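Local coordinates for protein acireductone dioxygenase (Bacillus anthracis, PDB 4QGL) that probably catalyses metal-dependent oxidation of an acireductone by O2 in the methionine salvage pathway, with products that depend on whether iron or nickel is bound, at residues 7-10 / 15-18; 44-49 / 58-63; 69-72 / 76-79; 83-88 / 93-98; 119-124 / 129-134. One frame throughout, in Å; residues are numbered along the deposited sequence.

In the fold
The chain is a cupin of two antiparallel sheets. Contacts 1 and 5 share one sheet, where strands 7-10 and 129-134 are neighbours. Their centres lie about 9 Å apart, and two salt bridges join them: R9 NH1 to D131 OD2 at 2.8 Å and R16 NH2 to E133 OE1 at 2.9 Å. Contacts 2, 3 and 4 follow one another along the chain and place helices around the other sheet. H103, H105, E109 and H148, predicted to bind iron or nickel, hold cadmium in this crystal. Contact 5 comes nearest to bound metal, with the side chain of F120 about 4 Å from a cadmium ion; that of L85 in contact 4 is about 8 Å from one.

Contact 1 of 5, residues 7-10 / 15-18; sequences QIRI and TRIE
I8 with I17 forms an antiparallel hydrogen-bonded pair and R9 with R16 the adjoining non-hydrogen-bonded pair, so 7-10 and 15-18 make a short beta hairpin. I8 N donates to I17 O at 3.3 Å, and I17 N donates back to I8 O at 3.0 Å. I10 N adds a bond to T15 O at 2.9 Å near the turn.

R9 and R16 lie on one face. The R16 chain bends at chi3 (84°), which turns its guanidinium back toward the first strand. R16 NH2 then donates to Q7 OE1 at 3.1 Å. The donor lies in the plane of the Q7 carbonyl, although the amide and guanidinium planes are 58° apart. The bond is moderately bent, with an N-H...O angle of 149°. R16 NH1 sits by the aliphatic part of R9, 3.6 Å from R9 CG. Both arginines have an acid partner on strand 129-134: R9 pairs with D131 on the strand beside it, and R16 reaches past strand 7-10 to E133. The far end of the Q7 amide rests on E18, with Q7 NE2 3.6 Å from E18 CB.

I8 and I17 are on the other face. I17 CD1 meets I10 CD1 at 3.7 Å, and the I8 CG2 methyl is a little farther from it. I10 CD1 also approaches the T15 hydroxyl.

Strand 16-17 is the outermost of its sheet within the chain. Strand 7-10 lies between it and strand 129-134, with backbone bonds from Q7 to E133 and R9 to D131. Helix 20-29 packs on the isoleucine face through V23 and F26.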
# COMPACT_ATOMS: atom_id res chain seq x y z
N GLN A 7 -9.36 -4.82 4.83
CA GLN A 7 -10.54 -4.43 5.58
C GLN A 7 -10.54 -2.94 5.90
O GLN A 7 -9.50 -2.29 5.84
CB GLN A 7 -10.62 -5.28 6.83
CG GLN A 7 -10.59 -6.74 6.47
CD GLN A 7 -10.96 -7.65 7.61
OE1 GLN A 7 -10.75 -7.33 8.79
NE2 GLN A 7 -11.52 -8.79 7.28
N ILE A 8 -11.72 -2.42 6.20
CA ILE A 8 -11.89 -1.01 6.47
C ILE A 8 -12.42 -0.81 7.85
O ILE A 8 -13.31 -1.51 8.27
CB ILE A 8 -12.86 -0.37 5.48
CG1 ILE A 8 -12.25 -0.39 4.09
CG2 ILE A 8 -13.20 1.06 5.91
CD1 ILE A 8 -13.30 -0.46 3.04
N ARG A 9 -11.85 0.17 8.54
CA ARG A 9 -12.34 0.68 9.81
C ARG A 9 -12.66 2.17 9.69
O ARG A 9 -11.80 2.96 9.39
CB ARG A 9 -11.28 0.48 10.88
CG ARG A 9 -11.84 0.29 12.27
CD ARG A 9 -11.68 1.53 13.12
NE ARG A 9 -10.29 1.96 13.12
CZ ARG A 9 -9.87 3.16 13.52
NH1 ARG A 9 -8.57 3.45 13.42
NH2 ARG A 9 -10.72 4.07 14.00
N ILE A 10 -13.92 2.53 9.89
CA ILE A 10 -14.33 3.92 9.78
C ILE A 10 -14.05 4.61 11.09
O ILE A 10 -14.30 4.05 12.12
CB ILE A 10 -15.82 4.02 9.38
CG1 ILE A 10 -16.00 3.42 7.98
CG2 ILE A 10 -16.30 5.46 9.35
CD1 ILE A 10 -16.89 2.20 8.01
N THR A 15 -16.79 1.53 13.28
CA THR A 15 -17.39 0.38 12.62
C THR A 15 -16.46 -0.25 11.55
O THR A 15 -15.61 0.41 11.00
CB THR A 15 -18.73 0.79 11.95
OG1 THR A 15 -18.56 2.02 11.21
CG2 THR A 15 -19.83 0.96 13.03
N ARG A 16 -16.68 -1.54 11.28
CA ARG A 16 -15.83 -2.33 10.39
C ARG A 16 -16.57 -2.95 9.16
O ARG A 16 -17.62 -3.57 9.29
CB ARG A 16 -15.16 -3.46 11.21
CG ARG A 16 -13.98 -3.01 12.06
CD ARG A 16 -13.27 -4.17 12.77
NE ARG A 16 -12.28 -4.85 11.92
CZ ARG A 16 -11.10 -4.33 11.55
NH1 ARG A 16 -10.72 -3.12 11.93
NH2 ARG A 16 -10.30 -5.01 10.76
N ILE A 17 -15.99 -2.82 7.98
CA ILE A 17 -16.48 -3.54 6.81
C ILE A 17 -15.47 -4.64 6.46
O ILE A 17 -14.33 -4.36 6.15
CB ILE A 17 -16.67 -2.61 5.60
CG1 ILE A 17 -17.60 -1.46 5.95
CG2 ILE A 17 -17.26 -3.34 4.41
CD1 ILE A 17 -17.23 -0.22 5.18
N GLU A 18 -15.92 -5.89 6.50
CA GLU A 18 -15.04 -7.03 6.27
C GLU A 18 -15.41 -7.92 5.09
O GLU A 18 -14.59 -8.66 4.61
CB GLU A 18 -14.99 -7.89 7.54
CG GLU A 18 -14.40 -7.20 8.75
CD GLU A 18 -14.69 -7.96 10.04
OE1 GLU A 18 -13.76 -8.49 10.66
OE2 GLU A 18 -15.86 -8.03 10.43

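Contact 2 of 5, residues 44-49 / 58-63; sequences PHLNEN and AEILAV
H45 and L46 carry the contact from the 3-10 turn at 44-46 to helix 54-63. H45 has its ring between the backbone N and the carbonyl carbon (chi1 84°), which brings the outer edge of the imidazole toward E59. H45 NE2 is 3.6 Å from E59 OE2, too long for a direct hydrogen bond. The carboxylate stands at the ring edge, with the two planes 43° apart. A water lies near both groups, but its distance to E59 is too short to be trusted. L46 CG sits against one face of the H45 ring, offset toward its rim.

L46 points its side chain at the helix. L46 CD1 touches I60 CG1 at 3.5 Å, and it also meets E59 CD at 4.0 Å. The extended E59 chain thus passes the leucine before reaching the histidine.

N47 N bonds back to P44 O at 3.0 Å and closes the turn. N49 then folds back: N49 ND2 donates to H45 O at 2.8 Å, nearly straight at 163° and in the carbonyl plane.

L46 and I60 are buried, whereas H45 is exposed. I60 also packs on I161 of strand 158-164. The arrangement is that of a loop laid against a helix on the outside of a cupin sheet, with the I60 side chain about 12 Å from that of R111, predicted to be important for generating the substrate dianion.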
# COMPACT_ATOMS: atom_id res chain seq x y z
N PRO A 44 8.72 -19.09 -1.84
CA PRO A 44 8.75 -19.07 -0.38
C PRO A 44 9.97 -18.41 0.26
O PRO A 44 9.82 -17.80 1.33
CB PRO A 44 8.64 -20.56 -0.01
CG PRO A 44 7.82 -21.13 -1.13
CD PRO A 44 8.34 -20.42 -2.35
N HIS A 45 11.13 -18.50 -0.38
CA HIS A 45 12.31 -17.86 0.19
C HIS A 45 12.15 -16.35 0.14
O HIS A 45 12.87 -15.65 0.84
CB HIS A 45 13.60 -18.31 -0.49
CG HIS A 45 13.92 -17.55 -1.74
ND1 HIS A 45 14.83 -16.53 -1.76
CD2 HIS A 45 13.46 -17.68 -3.00
CE1 HIS A 45 14.91 -16.05 -2.99
NE2 HIS A 45 14.08 -16.73 -3.76
N LEU A 46 11.19 -15.84 -0.65
CA LEU A 46 10.85 -14.40 -0.59
C LEU A 46 9.71 -13.98 0.38
O LEU A 46 9.52 -12.80 0.61
CB LEU A 46 10.58 -13.84 -1.99
CG LEU A 46 11.83 -13.86 -2.85
CD1 LEU A 46 11.57 -13.25 -4.21
CD2 LEU A 46 12.96 -13.15 -2.15
N ASN A 47 8.97 -14.96 0.92
CA ASN A 47 7.97 -14.73 1.97
C ASN A 47 8.59 -14.26 3.29
O ASN A 47 9.61 -14.79 3.74
CB ASN A 47 7.17 -16.00 2.24
CG ASN A 47 5.79 -15.97 1.65
OD1 ASN A 47 4.80 -15.94 2.38
ND2 ASN A 47 5.71 -15.99 0.32
N GLU A 48 7.97 -13.26 3.90
CA GLU A 48 8.47 -12.70 5.14
C GLU A 48 9.99 -12.56 5.09
O GLU A 48 10.70 -13.00 5.98
CB GLU A 48 8.04 -13.56 6.33
CG GLU A 48 6.62 -13.32 6.85
CD GLU A 48 6.12 -11.89 6.65
OE1 GLU A 48 6.65 -10.96 7.28
OE2 GLU A 48 5.18 -11.69 5.85
N ASN A 49 10.47 -11.93 4.03
CA ASN A 49 11.88 -11.73 3.86
C ASN A 49 12.09 -10.24 3.85
O ASN A 49 11.57 -9.55 2.98
CB ASN A 49 12.31 -12.36 2.55
CG ASN A 49 13.81 -12.41 2.39
OD1 ASN A 49 14.53 -11.56 2.89
ND2 ASN A 49 14.29 -13.40 1.66
N ALA A 58 14.85 -7.72 -7.72
CA ALA A 58 14.65 -7.92 -9.15
C ALA A 58 13.71 -9.08 -9.40
O ALA A 58 12.90 -9.04 -10.31
CB ALA A 58 15.99 -8.17 -9.85
N GLU A 59 13.83 -10.11 -8.58
CA GLU A 59 12.99 -11.29 -8.69
C GLU A 59 11.54 -11.03 -8.35
O GLU A 59 10.66 -11.55 -9.00
CB GLU A 59 13.48 -12.34 -7.74
CG GLU A 59 12.97 -13.72 -8.07
CD GLU A 59 13.67 -14.79 -7.26
OE1 GLU A 59 13.23 -15.96 -7.35
OE2 GLU A 59 14.63 -14.46 -6.50
N ILE A 60 11.33 -10.24 -7.31
CA ILE A 60 10.00 -9.86 -6.87
C ILE A 60 9.27 -9.11 -7.97
O ILE A 60 8.14 -9.44 -8.33
CB ILE A 60 10.09 -9.01 -5.58
CG1 ILE A 60 10.34 -9.93 -4.38
CG2 ILE A 60 8.81 -8.21 -5.35
CD1 ILE A 60 10.39 -9.20 -3.06
N LEU A 61 9.94 -8.11 -8.54
CA LEU A 61 9.46 -7.43 -9.75
C LEU A 61 9.32 -8.32 -11.00
O LEU A 61 8.51 -8.04 -11.87
CB LEU A 61 10.39 -6.27 -10.09
CG LEU A 61 10.42 -5.15 -9.05
CD1 LEU A 61 11.47 -4.13 -9.47
CD2 LEU A 61 9.04 -4.51 -8.88
N ALA A 62 10.09 -9.38 -11.11
CA ALA A 62 9.84 -10.32 -12.18
C ALA A 62 8.57 -11.13 -12.03
O ALA A 62 7.90 -11.40 -13.01
CB ALA A 62 11.03 -11.25 -12.34
N VAL A 63 8.24 -11.55 -10.82
CA VAL A 63 7.08 -12.41 -10.60
C VAL A 63 5.76 -11.68 -10.85
O VAL A 63 4.86 -12.26 -11.42
CB VAL A 63 7.10 -13.01 -9.18
CG1 VAL A 63 5.93 -13.92 -8.94
CG2 VAL A 63 8.35 -13.83 -8.97
O HOH W 1 13.70 -18.23 -6.58

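Contact 3 of 5, residues 69-72 / 76-79; sequences ADVS and GYKA
The C-terminal end of helix 65-75 ends in a turn consistent with a Schellman motif: a 6-to-1 bond, with S72 and Y77 as partners, and a residue of positive phi. Y77 N donates to S72 O at 2.9 Å. The donor lies in the carbonyl plane, on a lone pair, and the N-H...O angle is 131°. G76 N also approaches S72 O, at 3.0 Å, but that bond is weak. G76 has a positive phi (84°), a conformation that glycine adopts readily, and there the chain leaves the helix.

The side chains pack beside the turn. Y77 CB lies 4.0 Å from S72 OG, and that hydroxyl bonds to I68 O one turn back in the helix. The Y77 ring runs past V71: Y77 CD2 is 3.7 Å from V71 O, and Y77 CE2 makes an apolar contact with V71 CG2 at 4.4 Å.

At its far end Y77 OH bonds to D108, which is predicted to have a possible role in transmitting local conformational changes, and to S141. V71, S72 and Y77 all pack on I163 of strand 158-164. Just after the cap, K78 and A79 face F164 as a classic beta bulge, where strand 79-85 joins the sheet.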
# COMPACT_ATOMS: atom_id res chain seq x y z
N ALA A 69 2.45 -4.51 -15.37
CA ALA A 69 2.20 -3.97 -16.69
C ALA A 69 0.75 -3.54 -16.86
O ALA A 69 0.48 -2.51 -17.46
CB ALA A 69 2.57 -4.99 -17.77
N ASP A 70 -0.16 -4.36 -16.37
CA ASP A 70 -1.60 -4.11 -16.56
C ASP A 70 -2.06 -2.87 -15.82
O ASP A 70 -2.75 -2.04 -16.38
CB ASP A 70 -2.43 -5.32 -16.12
CG ASP A 70 -2.25 -6.56 -17.04
OD1 ASP A 70 -1.75 -6.46 -18.20
OD2 ASP A 70 -2.64 -7.66 -16.57
N VAL A 71 -1.65 -2.76 -14.57
CA VAL A 71 -1.94 -1.59 -13.74
C VAL A 71 -1.16 -0.33 -14.21
O VAL A 71 -1.68 0.79 -14.15
CB VAL A 71 -1.77 -1.90 -12.22
CG1 VAL A 71 -0.32 -1.97 -11.77
CG2 VAL A 71 -2.51 -0.89 -11.37
N SER A 72 0.06 -0.49 -14.71
CA SER A 72 0.78 0.64 -15.22
C SER A 72 0.17 1.17 -16.51
O SER A 72 0.21 2.35 -16.73
CB SER A 72 2.23 0.28 -15.42
OG SER A 72 2.83 0.07 -14.17
N GLY A 76 -1.67 4.58 -16.28
CA GLY A 76 -0.65 5.55 -16.70
C GLY A 76 0.60 5.71 -15.83
O GLY A 76 1.19 6.76 -15.82
N TYR A 77 1.03 4.66 -15.14
CA TYR A 77 2.27 4.72 -14.34
C TYR A 77 3.50 4.34 -15.17
O TYR A 77 3.35 3.77 -16.24
CB TYR A 77 2.15 3.83 -13.08
CG TYR A 77 0.88 4.08 -12.30
CD1 TYR A 77 0.40 5.37 -12.13
CD2 TYR A 77 0.14 3.04 -11.78
CE1 TYR A 77 -0.76 5.63 -11.43
CE2 TYR A 77 -1.04 3.28 -11.08
CZ TYR A 77 -1.49 4.58 -10.88
OH TYR A 77 -2.67 4.85 -10.18
N LYS A 78 4.70 4.64 -14.67
CA LYS A 78 5.96 4.46 -15.43
C LYS A 78 7.06 3.62 -14.76
O LYS A 78 7.65 2.76 -15.39
CB LYS A 78 6.57 5.82 -15.77
CG LYS A 78 5.57 6.82 -16.29
CD LYS A 78 6.18 7.86 -17.21
CE LYS A 78 5.06 8.64 -17.90
NZ LYS A 78 5.58 9.62 -18.89
N ALA A 79 7.35 3.90 -13.50
CA ALA A 79 8.50 3.31 -12.84
C ALA A 79 8.05 2.57 -11.60
O ALA A 79 6.94 2.78 -11.12
CB ALA A 79 9.45 4.41 -12.46

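Contact 4 of 5, residues 83-88 / 93-98; sequences ISLSNS and DELLIN
L85 and L95 supply the main apolar contact between the end of strand 79-85 and helix 92-96. The two side chains reach toward each other tip to tip. L85 CD2 is 3.9 Å from L95 CD1, and L85 CD1 is 4.1 Å from the same methyl, so one L95 methyl meets both L85 methyls. L95 holds CG opposite its backbone N (chi1 177°), and this extends the branch toward the strand. L96 adds a second, looser contact, with L96 CD2 4.2 Å from L85 CD1.

No hydrogen bond crosses between 83-88 and 93-98. The polar bonds shape each segment separately. S86 OG and S88 OG are hydrogen-bonded at 3.2 Å, and either could be the donor. S86 N bonds to T89 OG1, which also ties down the turn after the strand. On the helix side, N98 N donates to L95 O at 3.0 Å.

The contact is small. L96 is buried and packs further on L152 and R156. L85 is held in the sheet by backbone bonding to V158. Strand 79-85 is an outermost strand of its cupin sheet, and the short helix lies against its end. The L85 side chain is about 8 Å from a bound cadmium ion and about 10 Å from the side chain of E109, a metal ligand.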
# COMPACT_ATOMS: atom_id res chain seq x y z
N ILE A 83 10.73 -1.40 -1.64
CA ILE A 83 11.26 -0.94 -0.37
C ILE A 83 10.89 -1.89 0.77
O ILE A 83 9.88 -2.58 0.72
CB ILE A 83 10.86 0.53 -0.10
CG1 ILE A 83 9.37 0.77 -0.26
CG2 ILE A 83 11.59 1.43 -1.10
CD1 ILE A 83 8.60 0.69 1.01
N SER A 84 11.75 -1.97 1.77
CA SER A 84 11.39 -2.62 3.02
C SER A 84 11.73 -1.80 4.25
O SER A 84 12.74 -1.14 4.28
CB SER A 84 12.02 -4.00 3.10
OG SER A 84 13.38 -3.90 3.39
N LEU A 85 10.85 -1.87 5.25
CA LEU A 85 10.98 -1.19 6.54
C LEU A 85 10.84 -2.22 7.63
O LEU A 85 10.02 -3.11 7.50
CB LEU A 85 9.90 -0.14 6.71
CG LEU A 85 9.98 1.04 5.75
CD1 LEU A 85 8.76 1.92 5.85
CD2 LEU A 85 11.23 1.86 5.99
N SER A 86 11.64 -2.10 8.68
CA SER A 86 11.55 -2.98 9.86
C SER A 86 12.22 -2.30 11.06
O SER A 86 12.80 -1.23 10.91
CB SER A 86 12.16 -4.36 9.58
OG SER A 86 13.50 -4.26 9.15
N ASN A 87 12.09 -2.89 12.25
CA ASN A 87 12.61 -2.29 13.50
C ASN A 87 14.09 -2.01 13.42
O ASN A 87 14.59 -1.04 13.98
CB ASN A 87 12.35 -3.19 14.73
CG ASN A 87 11.13 -2.76 15.55
OD1 ASN A 87 10.52 -1.72 15.32
ND2 ASN A 87 10.79 -3.58 16.53
N SER A 88 14.79 -2.90 12.71
CA SER A 88 16.23 -2.82 12.47
C SER A 88 16.70 -1.65 11.55
O SER A 88 17.82 -1.15 11.70
CB SER A 88 16.66 -4.17 11.88
OG SER A 88 15.52 -4.94 11.50
N ASP A 93 12.26 5.81 12.88
CA ASP A 93 11.42 6.82 13.54
C ASP A 93 11.39 8.12 12.79
O ASP A 93 10.35 8.75 12.60
CB ASP A 93 11.96 7.12 14.94
CG ASP A 93 11.72 6.00 15.93
OD1 ASP A 93 10.79 5.18 15.67
OD2 ASP A 93 12.46 5.94 16.96
N GLU A 94 12.58 8.54 12.40
CA GLU A 94 12.76 9.81 11.74
C GLU A 94 12.36 9.75 10.26
O GLU A 94 12.37 10.76 9.59
CB GLU A 94 14.21 10.24 11.90
CG GLU A 94 14.62 10.53 13.35
CD GLU A 94 15.28 9.36 14.08
OE1 GLU A 94 15.06 8.20 13.69
OE2 GLU A 94 16.01 9.62 15.06
N LEU A 95 12.01 8.57 9.77
CA LEU A 95 11.52 8.38 8.41
C LEU A 95 9.99 8.41 8.38
O LEU A 95 9.38 9.19 7.67
CB LEU A 95 12.07 7.05 7.88
CG LEU A 95 11.72 6.48 6.50
CD1 LEU A 95 10.47 5.61 6.57
CD2 LEU A 95 11.54 7.58 5.45
N LEU A 96 9.40 7.56 9.21
CA LEU A 96 7.95 7.36 9.35
C LEU A 96 7.13 8.58 9.72
O LEU A 96 5.97 8.72 9.32
CB LEU A 96 7.72 6.32 10.44
CG LEU A 96 8.14 4.90 10.08
CD1 LEU A 96 8.10 4.05 11.33
CD2 LEU A 96 7.26 4.32 8.98
N ILE A 97 7.73 9.45 10.51
CA ILE A 97 7.09 10.70 10.90
C ILE A 97 6.81 11.61 9.68
O ILE A 97 6.04 12.57 9.74
CB ILE A 97 7.94 11.42 12.00
CG1 ILE A 97 7.14 12.56 12.66
CG2 ILE A 97 9.30 11.86 11.44
CD1 ILE A 97 5.80 12.15 13.27
N ASN A 98 7.42 11.29 8.56
CA ASN A 98 7.04 11.94 7.32
C ASN A 98 5.74 11.42 6.71
O ASN A 98 5.07 12.15 6.00
CB ASN A 98 8.19 11.91 6.32
CG ASN A 98 9.39 12.67 6.84
OD1 ASN A 98 9.25 13.75 7.42
ND2 ASN A 98 10.58 12.10 6.64

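Contact 5 of 5, residues 119-124 / 129-134; sequences IFAIEG and FFDVEL
F130 lies with its ring back against I122, and F129 does the same with E123 on the other face of the hairpin. F130 has CG between its backbone N and carbonyl carbon (chi1 63°), which folds the ring over the partner strand. I122 CB stands over the F130 ring, 4.2 Å from its centroid, as a CH-pi contact. I122 O is also over a face, offset toward the rim, while G124 CA meets the ring edge, 3.9 Å from F130 CE1. V132 CG2 lies in the F130 ring plane and touches I122 CD1 at 4.0 Å.

The F129 ring takes E123 CB over its face, 3.9 Å from the centroid and 21° off the ring normal. A121 O comes to the edge of the same ring, 3.7 Å from F129 CE2. Farther along this face, I119 CG2 lies 3.7 Å from D131 CG; R9 and H11 hold the D131 carboxylate.

On the face of I122 and F130, F120 presents its ring edge to L134, with F120 CD2 4.0 Å from L134 CD1. Between these side chains, F120 with V132 and I122 with F130 are joined by two backbone hydrogen bonds each. The strand axes run 152° apart.

F130 also meets F26 of helix 20-29 edge-to-face. The whole is an antiparallel hairpin of the cupin fold. F120 packs on E109 and H148, two residues that bind cadmium together with H103 and H105. F120, about 4 Å from a cadmium ion, thus places this end of the hairpin beside the metal site.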
# COMPACT_ATOMS: atom_id res chain seq x y z
N ILE A 119 -1.18 0.35 7.20
CA ILE A 119 -2.50 0.95 7.27
C ILE A 119 -2.45 2.27 6.54
O ILE A 119 -1.65 3.11 6.89
CB ILE A 119 -2.97 1.24 8.71
CG1 ILE A 119 -2.92 0.01 9.61
CG2 ILE A 119 -4.43 1.71 8.67
CD1 ILE A 119 -2.81 0.34 11.09
N PHE A 120 -3.31 2.45 5.55
CA PHE A 120 -3.53 3.78 5.02
C PHE A 120 -4.77 4.39 5.60
O PHE A 120 -5.82 3.77 5.62
CB PHE A 120 -3.71 3.73 3.52
CG PHE A 120 -2.40 3.84 2.78
CD1 PHE A 120 -1.79 5.06 2.66
CD2 PHE A 120 -1.79 2.72 2.21
CE1 PHE A 120 -0.59 5.17 2.00
CE2 PHE A 120 -0.59 2.84 1.56
CZ PHE A 120 0.01 4.07 1.46
N ALA A 121 -4.66 5.64 6.05
CA ALA A 121 -5.81 6.35 6.61
C ALA A 121 -6.23 7.44 5.62
O ALA A 121 -5.50 8.40 5.43
CB ALA A 121 -5.44 6.98 7.97
N ILE A 122 -7.43 7.30 5.06
CA ILE A 122 -7.83 8.15 3.94
C ILE A 122 -9.07 8.95 4.29
O ILE A 122 -10.03 8.42 4.89
CB ILE A 122 -8.03 7.32 2.65
CG1 ILE A 122 -6.72 6.63 2.28
CG2 ILE A 122 -8.42 8.22 1.48
CD1 ILE A 122 -6.90 5.28 1.61
N GLU A 123 -9.01 10.23 3.96
CA GLU A 123 -10.12 11.14 4.21
C GLU A 123 -11.12 10.84 3.13
O GLU A 123 -10.83 11.03 1.95
CB GLU A 123 -9.68 12.60 4.15
CG GLU A 123 -10.77 13.62 4.44
CD GLU A 123 -10.21 15.06 4.46
OE1 GLU A 123 -9.67 15.51 3.41
OE2 GLU A 123 -10.28 15.76 5.52
N GLY A 124 -12.29 10.36 3.53
CA GLY A 124 -13.37 10.06 2.60
C GLY A 124 -14.02 11.32 2.08
O GLY A 124 -13.94 12.38 2.68
N PHE A 129 -12.52 9.98 8.05
CA PHE A 129 -11.36 9.17 7.78
C PHE A 129 -11.72 7.72 7.88
O PHE A 129 -12.52 7.36 8.74
CB PHE A 129 -10.24 9.51 8.76
CG PHE A 129 -9.32 10.57 8.25
CD1 PHE A 129 -9.67 11.91 8.35
CD2 PHE A 129 -8.13 10.22 7.63
CE1 PHE A 129 -8.83 12.87 7.84
CE2 PHE A 129 -7.28 11.18 7.12
CZ PHE A 129 -7.62 12.50 7.23
N PHE A 130 -11.15 6.90 7.00
CA PHE A 130 -11.27 5.48 7.15
C PHE A 130 -9.90 4.86 6.98
O PHE A 130 -9.01 5.47 6.40
CB PHE A 130 -12.29 4.91 6.17
CG PHE A 130 -11.91 5.09 4.72
CD1 PHE A 130 -12.43 6.14 3.98
CD2 PHE A 130 -11.05 4.19 4.11
CE1 PHE A 130 -12.08 6.33 2.67
CE2 PHE A 130 -10.72 4.35 2.77
CZ PHE A 130 -11.22 5.43 2.06
N ASP A 131 -9.71 3.68 7.55
CA ASP A 131 -8.47 2.94 7.44
C ASP A 131 -8.66 1.94 6.34
O ASP A 131 -9.72 1.38 6.19
CB ASP A 131 -8.19 2.10 8.71
CG ASP A 131 -7.68 2.91 9.88
OD1 ASP A 131 -7.30 4.09 9.71
OD2 ASP A 131 -7.66 2.33 11.00
N VAL A 132 -7.63 1.68 5.58
CA VAL A 132 -7.57 0.46 4.85
C VAL A 132 -6.41 -0.27 5.45
O VAL A 132 -5.28 0.24 5.48
CB VAL A 132 -7.35 0.68 3.34
CG1 VAL A 132 -7.55 -0.62 2.60
CG2 VAL A 132 -8.33 1.72 2.84
N GLU A 133 -6.69 -1.46 5.93
CA GLU A 133 -5.65 -2.31 6.49
C GLU A 133 -5.30 -3.38 5.49
O GLU A 133 -6.16 -4.15 5.06
CB GLU A 133 -6.15 -2.97 7.76
CG GLU A 133 -6.75 -2.00 8.77
CD GLU A 133 -7.52 -2.77 9.83
OE1 GLU A 133 -7.82 -3.95 9.59
OE2 GLU A 133 -7.86 -2.22 10.90
N LEU A 134 -4.02 -3.46 5.17
CA LEU A 134 -3.61 -4.22 4.02
C LEU A 134 -2.93 -5.52 4.39
O LEU A 134 -2.13 -5.55 5.32
CB LEU A 134 -2.64 -3.38 3.19
CG LEU A 134 -3.15 -2.01 2.76
CD1 LEU A 134 -2.05 -1.27 2.05
CD2 LEU A 134 -4.37 -2.14 1.87